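Putative amidohydrolase/peptidase (Burkholderia cenocepacia, PDB 4WJB) probably hydrolyses carbon-nitrogen bonds other than peptide bonds, acting as a zinc-dependent amidohydrolase of the peptidase M20 family. Local coordinates at residues P90-S95 / V136-E141; A199-I204 / G370-Y375. One frame throughout, in Å; residues are numbered along the deposited sequence.

Contact 1 of 2, residues P90-S95 / V136-E141. With EDO (1,2-ethanediol), chain J.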
loop_
_atom_site.group_PDB
_atom_site.type_symbol
_atom_site.label_atom_id
_atom_site.label_comp_id
_atom_site.label_asym_id
_atom_site.label_seq_id
_atom_site.Cartn_x
_atom_site.Cartn_y
_atom_site.Cartn_z
ATOM N N PRO A 90 -25.936 33.992 -29.077
ATOM C CA PRO A 90 -26.914 32.999 -28.636
ATOM C C PRO A 90 -26.815 32.661 -27.156
ATOM O O PRO A 90 -25.771 32.860 -26.523
ATOM C CB PRO A 90 -26.558 31.775 -29.478
ATOM C CG PRO A 90 -25.079 31.895 -29.649
ATOM C CD PRO A 90 -24.840 33.377 -29.842
ATOM N N VAL A 91 -27.917 32.157 -26.613
ATOM C CA VAL A 91 -27.878 31.425 -25.362
ATOM C C VAL A 91 -27.715 29.957 -25.724
ATOM O O VAL A 91 -28.442 29.444 -26.576
ATOM C CB VAL A 91 -29.144 31.643 -24.514
ATOM C CG1 VAL A 91 -29.121 30.732 -23.280
ATOM C CG2 VAL A 91 -29.243 33.102 -24.096
ATOM N N MET A 92 -26.753 29.289 -25.097
ATOM C CA MET A 92 -26.431 27.908 -25.442
ATOM C C MET A 92 -26.699 26.988 -24.258
ATOM O O MET A 92 -26.477 27.361 -23.112
ATOM C CB MET A 92 -24.967 27.785 -25.890
ATOM C CG MET A 92 -24.523 26.355 -26.240
ATOM S SD MET A 92 -22.909 26.256 -27.066
ATOM C CE MET A 92 -21.851 27.061 -25.859
ATOM N N THR A 93 -27.199 25.792 -24.540
ATOM C CA THR A 93 -27.378 24.794 -23.501
ATOM C C THR A 93 -27.176 23.414 -24.095
ATOM O O THR A 93 -27.397 23.201 -25.279
ATOM C CB THR A 93 -28.770 24.890 -22.834
ATOM O OG1 THR A 93 -28.817 24.019 -21.697
ATOM C CG2 THR A 93 -29.881 24.518 -23.807
ATOM N N GLY A 94 -26.725 22.475 -23.277
ATOM C CA GLY A 94 -26.518 21.132 -23.768
ATOM C C GLY A 94 -25.436 20.422 -22.993
ATOM O O GLY A 94 -24.980 20.898 -21.950
ATOM N N SER A 95 -25.013 19.284 -23.520
ATOM C CA SER A 95 -24.113 18.409 -22.793
ATOM C C SER A 95 -23.543 17.403 -23.779
ATOM O O SER A 95 -23.371 17.715 -24.958
ATOM C CB SER A 95 -24.859 17.725 -21.643
ATOM O OG SER A 95 -23.981 17.042 -20.768
ATOM N N VAL A 136 -26.713 22.060 -27.758
ATOM C CA VAL A 136 -25.457 21.498 -28.252
ATOM C C VAL A 136 -25.166 20.082 -27.742
ATOM O O VAL A 136 -25.417 19.757 -26.582
ATOM C CB VAL A 136 -24.250 22.407 -27.873
ATOM C CG1 VAL A 136 -24.149 22.572 -26.362
ATOM C CG2 VAL A 136 -22.942 21.849 -28.431
ATOM N N ILE A 137 -24.652 19.242 -28.632
ATOM C CA ILE A 137 -23.986 18.013 -28.236
ATOM C C ILE A 137 -22.483 18.173 -28.430
ATOM O O ILE A 137 -22.016 18.386 -29.555
ATOM C CB ILE A 137 -24.455 16.804 -29.045
ATOM C CG1 ILE A 137 -25.951 16.571 -28.848
ATOM C CG2 ILE A 137 -23.665 15.564 -28.630
ATOM C CD1 ILE A 137 -26.482 15.393 -29.643
ATOM N N TRP A 138 -21.735 18.077 -27.337
ATOM C CA TRP A 138 -20.275 18.105 -27.393
ATOM C C TRP A 138 -19.718 16.714 -27.693
ATOM O O TRP A 138 -20.122 15.731 -27.076
ATOM C CB TRP A 138 -19.682 18.616 -26.079
ATOM C CG TRP A 138 -20.101 20.007 -25.688
ATOM C CD1 TRP A 138 -20.886 20.353 -24.624
ATOM C CD2 TRP A 138 -19.741 21.233 -26.336
ATOM N NE1 TRP A 138 -21.041 21.715 -24.572
ATOM C CE2 TRP A 138 -20.353 22.281 -25.615
ATOM C CE3 TRP A 138 -18.967 21.548 -27.461
ATOM C CZ2 TRP A 138 -20.213 23.620 -25.978
ATOM C CZ3 TRP A 138 -18.828 22.883 -27.822
ATOM C CH2 TRP A 138 -19.450 23.902 -27.081
ATOM N N THR A 139 -18.785 16.647 -28.640
ATOM C CA THR A 139 -18.139 15.398 -29.025
ATOM C C THR A 139 -17.227 14.865 -27.920
ATOM O O THR A 139 -16.481 15.631 -27.304
ATOM C CB THR A 139 -17.310 15.581 -30.318
ATOM O OG1 THR A 139 -18.170 16.013 -31.374
ATOM C CG2 THR A 139 -16.621 14.274 -30.727
ATOM N N ASN A 140 -17.311 13.560 -27.670
ATOM C CA ASN A 140 -16.372 12.851 -26.786
ATOM C C ASN A 140 -16.080 13.553 -25.457
ATOM O O ASN A 140 -14.941 13.938 -25.182
ATOM C CB ASN A 140 -15.044 12.605 -27.522
ATOM C CG ASN A 140 -14.088 11.718 -26.729
ATOM O OD1 ASN A 140 -14.516 10.803 -26.027
ATOM N ND2 ASN A 140 -12.792 12.002 -26.823
ATOM N N GLU A 141 -17.097 13.727 -24.624
ATOM C CA GLU A 141 -16.850 14.310 -23.311
ATOM C C GLU A 141 -16.135 13.321 -22.400
ATOM O O GLU A 141 -15.211 13.702 -21.693
ATOM C CB GLU A 141 -18.145 14.763 -22.641
ATOM C CG GLU A 141 -17.973 15.520 -21.315
ATOM C CD GLU A 141 -17.703 14.614 -20.105
ATOM O OE1 GLU A 141 -18.093 13.424 -20.126
ATOM O OE2 GLU A 141 -17.100 15.102 -19.126
HETATM C C1 EDO J . -23.318 24.366 -21.754
HETATM O O1 EDO J . -23.514 24.466 -23.165
HETATM C C2 EDO J . -22.053 23.555 -21.505
HETATM O O2 EDO J . -22.220 22.249 -22.062
#
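The carbonyl oxygen S95 O is gripped twice from the 136-141 segment: W138 N donates to it at 2.9 Å, almost straight (168°), and the CA-H of I137 adds a weaker contact. V136 O is held in the same way, by S95 N at 3.1 Å and by the CA-H of G94. Two residues before S95, T93 O accepts from V136 N at 2.8 Å. This alternation is the parallel pairing of strands 91-96 and 133-138, which precede and follow helix 109-124 in a beta-alpha-beta unit of the M20 catalytic domain. G94 carries no side chain, and its CA lies close against the V136 carbonyl.

One side of the pair is apolar. V136 has CG1 between its backbone N and carbonyl carbon (chi1 59°), where it meets M92 CG at 3.8 Å, while CG2 rests over the centre of the W138 ring. The extended M92 chain bends at its last torsion, bringing CE to the edge of that ring, 3.8 Å from W138 CZ2. M92 SD stands obliquely to the six-membered ring, 5.0 Å from its centroid, in a Met-aromatic contact. F156 adds an edge-to-face partner for W138.

Farther along this edge, W138 NE1 donates at 2.8 Å to O2, in the ring plane, of an ethanediol probably from the crystallisation liquor; G94 O lies 3.1 Å from that O2. T93 and S95 turn their hydroxyls to Y200 O and E201 OE1 on the neighbouring strand. The indole thus packs one face and its CZ2 edge against methyl groups and sulfur, while its N-H, close by, has a polar partner, here an additive hydroxyl.

Contact 2 of 2, residues A199-I204 / G370-Y375. With ZN (zinc ion), chain E; EDO (1,2-ethanediol), chain J; EDO (1,2-ethanediol), chain K.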
loop_
_atom_site.group_PDB
_atom_site.type_symbol
_atom_site.label_atom_id
_atom_site.label_comp_id
_atom_site.label_asym_id
_atom_site.label_seq_id
_atom_site.Cartn_x
_atom_site.Cartn_y
_atom_site.Cartn_z
ATOM N N ALA A 199 -24.238 30.472 -21.278
ATOM C CA ALA A 199 -24.311 29.031 -21.451
ATOM C C ALA A 199 -24.784 28.367 -20.168
ATOM O O ALA A 199 -24.419 28.783 -19.072
ATOM C CB ALA A 199 -22.963 28.470 -21.878
ATOM N N TYR A 200 -25.608 27.339 -20.318
ATOM C CA TYR A 200 -26.106 26.572 -19.185
ATOM C C TYR A 200 -26.021 25.087 -19.475
ATOM O O TYR A 200 -26.424 24.655 -20.544
ATOM C CB TYR A 200 -27.553 26.945 -18.877
ATOM C CG TYR A 200 -27.744 28.371 -18.439
ATOM C CD1 TYR A 200 -27.536 28.740 -17.119
ATOM C CD2 TYR A 200 -28.143 29.348 -19.343
ATOM C CE1 TYR A 200 -27.713 30.048 -16.707
ATOM C CE2 TYR A 200 -28.326 30.658 -18.938
ATOM C CZ TYR A 200 -28.112 31.002 -17.627
ATOM O OH TYR A 200 -28.288 32.302 -17.228
ATOM N N GLU A 201 -25.510 24.307 -18.525
ATOM C CA GLU A 201 -25.518 22.853 -18.665
ATOM C C GLU A 201 -26.271 22.201 -17.509
ATOM O O GLU A 201 -25.953 22.409 -16.338
ATOM C CB GLU A 201 -24.091 22.286 -18.749
ATOM C CG GLU A 201 -24.067 20.762 -18.881
ATOM C CD GLU A 201 -22.705 20.203 -19.265
ATOM O OE1 GLU A 201 -22.580 18.961 -19.364
ATOM O OE2 GLU A 201 -21.765 20.993 -19.473
ATOM N N LEU A 202 -27.277 21.413 -17.860
ATOM C CA LEU A 202 -28.041 20.622 -16.905
ATOM C C LEU A 202 -27.407 19.237 -16.782
ATOM O O LEU A 202 -27.133 18.608 -17.793
ATOM C CB LEU A 202 -29.499 20.532 -17.372
ATOM C CG LEU A 202 -30.478 19.613 -16.652
ATOM C CD1 LEU A 202 -30.687 20.061 -15.213
ATOM C CD2 LEU A 202 -31.798 19.576 -17.414
ATOM N N HIS A 203 -27.152 18.768 -15.560
ATOM C CA HIS A 203 -26.430 17.507 -15.367
ATOM C C HIS A 203 -26.789 16.889 -14.014
ATOM O O HIS A 203 -27.083 17.600 -13.051
ATOM C CB HIS A 203 -24.906 17.744 -15.466
ATOM C CG HIS A 203 -24.105 16.534 -15.870
ATOM N ND1 HIS A 203 -23.833 15.493 -15.004
ATOM C CD2 HIS A 203 -23.477 16.224 -17.032
ATOM C CE1 HIS A 203 -23.097 14.586 -15.624
ATOM N NE2 HIS A 203 -22.864 15.004 -16.856
ATOM N N ILE A 204 -26.783 15.563 -13.937
ATOM C CA ILE A 204 -26.959 14.903 -12.653
ATOM C C ILE A 204 -25.739 15.194 -11.785
ATOM O O ILE A 204 -24.645 15.445 -12.303
ATOM C CB ILE A 204 -27.145 13.386 -12.802
ATOM C CG1 ILE A 204 -25.880 12.751 -13.381
ATOM C CG2 ILE A 204 -28.354 13.087 -13.681
ATOM C CD1 ILE A 204 -25.861 11.241 -13.294
ATOM N N GLY A 370 -15.372 17.120 -13.664
ATOM C CA GLY A 370 -15.278 17.992 -14.818
ATOM C C GLY A 370 -16.469 17.816 -15.740
ATOM O O GLY A 370 -16.977 16.708 -15.904
ATOM N N HIS A 371 -16.926 18.918 -16.329
ATOM C CA HIS A 371 -17.971 18.874 -17.348
ATOM C C HIS A 371 -17.561 19.778 -18.496
ATOM O O HIS A 371 -16.657 20.599 -18.342
ATOM C CB HIS A 371 -19.330 19.313 -16.780
ATOM C CG HIS A 371 -19.770 18.519 -15.588
ATOM N ND1 HIS A 371 -20.289 17.244 -15.692
ATOM C CD2 HIS A 371 -19.763 18.814 -14.266
ATOM C CE1 HIS A 371 -20.579 16.790 -14.484
ATOM N NE2 HIS A 371 -20.276 17.725 -13.602
ATOM N N ASP A 372 -18.226 19.633 -19.640
ATOM C CA ASP A 372 -17.967 20.509 -20.781
ATOM C C ASP A 372 -18.102 21.977 -20.381
ATOM O O ASP A 372 -17.322 22.818 -20.827
ATOM C CB ASP A 372 -18.920 20.189 -21.935
ATOM C CG ASP A 372 -18.667 18.820 -22.537
ATOM O OD1 ASP A 372 -17.523 18.549 -22.951
ATOM O OD2 ASP A 372 -19.610 18.003 -22.581
ATOM N N ALA A 373 -19.073 22.269 -19.518
ATOM C CA ALA A 373 -19.344 23.642 -19.103
ATOM C C ALA A 373 -18.159 24.290 -18.399
ATOM O O ALA A 373 -18.018 25.512 -18.428
ATOM C CB ALA A 373 -20.577 23.694 -18.201
ATOM N N CYS A 374 -17.319 23.477 -17.764
ATOM C CA CYS A 374 -16.144 23.987 -17.061
ATOM C C CYS A 374 -15.180 24.678 -18.027
ATOM O O CYS A 374 -14.532 25.663 -17.670
ATOM C CB CYS A 374 -15.429 22.857 -16.312
ATOM S SG CYS A 374 -16.417 22.146 -14.968
ATOM N N TYR A 375 -15.095 24.156 -19.246
ATOM C CA TYR A 375 -14.255 24.746 -20.280
ATOM C C TYR A 375 -14.989 25.899 -20.978
ATOM O O TYR A 375 -14.396 26.934 -21.275
ATOM C CB TYR A 375 -13.827 23.686 -21.307
ATOM C CG TYR A 375 -12.738 22.730 -20.830
ATOM C CD1 TYR A 375 -12.006 22.989 -19.678
ATOM C CD2 TYR A 375 -12.445 21.571 -21.545
ATOM C CE1 TYR A 375 -11.008 22.116 -19.248
ATOM C CE2 TYR A 375 -11.454 20.694 -21.127
ATOM C CZ TYR A 375 -10.738 20.973 -19.979
ATOM O OH TYR A 375 -9.755 20.105 -19.561
HETATM ZN ZN ZN E . -21.383 13.878 -17.945
HETATM C C1 EDO J . -23.318 24.366 -21.754
HETATM O O1 EDO J . -23.514 24.466 -23.165
HETATM C C2 EDO J . -22.053 23.555 -21.505
HETATM O O2 EDO J . -22.220 22.249 -22.062
HETATM C C1 EDO K . -26.379 36.824 -18.332
HETATM O O1 EDO K . -24.982 37.107 -18.439
HETATM C C2 EDO K . -26.562 35.391 -17.847
HETATM O O2 EDO K . -27.831 34.907 -18.298
HETATM O O HOH W 1 -20.356 17.604 -19.953
HETATM O O HOH W 2 -20.255 15.657 -18.041
#
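H371 sets the edge of its imidazole against the face of the zinc-binding ring of H203, with H371 CE1 3.5 Å above the H203 plane and over its centre. The ring centroids are 4.2 Å apart and the planes stand at 52°, an inclined edge-to-face pair. Both rings also converge on the metal: H203 NE2 binds zinc at 2.2 Å, whereas H371 ND1 lies 2.8 Å from water 2, a zinc ligand in the plane of the H371 ring. H203 is fixed from behind as well, because its ND1 donates to I204 O at 2.8 Å, nearly straight (176°) and on a lone pair in the carbonyl plane. That bond sets the ring rotation and leaves NE2 for the metal, whose remaining protein ligands are H96 and D107.

The contact therefore lies at the zinc site of the catalytic domain of the peptidase M20 family, where strand 198-204 faces the start of helix 372-376. Two residues before H203 on this strand, E201 reaches the helix as an extended chain with CG opposite its backbone N (chi1 179°). E201 OE2 accepts a bent bond from A373 N at 3.0 Å, and the A373 methyl packs closely against the same oxygen. An ethanediol hydroxyl also lies beside E201 OE2.

Besides its bond to S95, E201 OE1 takes a proton from water 1 at 2.7 Å. The other proton of water 1 goes to D372 OD2 at 2.8 Å, which probably eases the approach of the two carboxylates, and its oxygen accepts from D372 N. Beyond them, D372 packs on E141, which is known to bind zinc in this protein but carries none in this chain.

Overall arrangement
Both contacts are buried and lie side by side, their centres about 8 Å apart, since strands 91-96 and 198-204 are neighbours in the sheet. Contact 1 is strand against strand: backbone bonds fix the pairing and apolar side chains fill one side of it. Contact 2 sets a strand against a helix start, and side chains do the work together with backbone N-H groups of the helix. Two hydrogen bonds from side-chain hydroxyls of contact 1 join the neighbouring strands directly, while one ethanediol touches both contacts. The chemistry thus turns from backbone pairing with apolar packing in residues 90-95 and 136-141 to carboxylate, water and histidine contacts in residues 199-204 and 370-375, nearer the zinc.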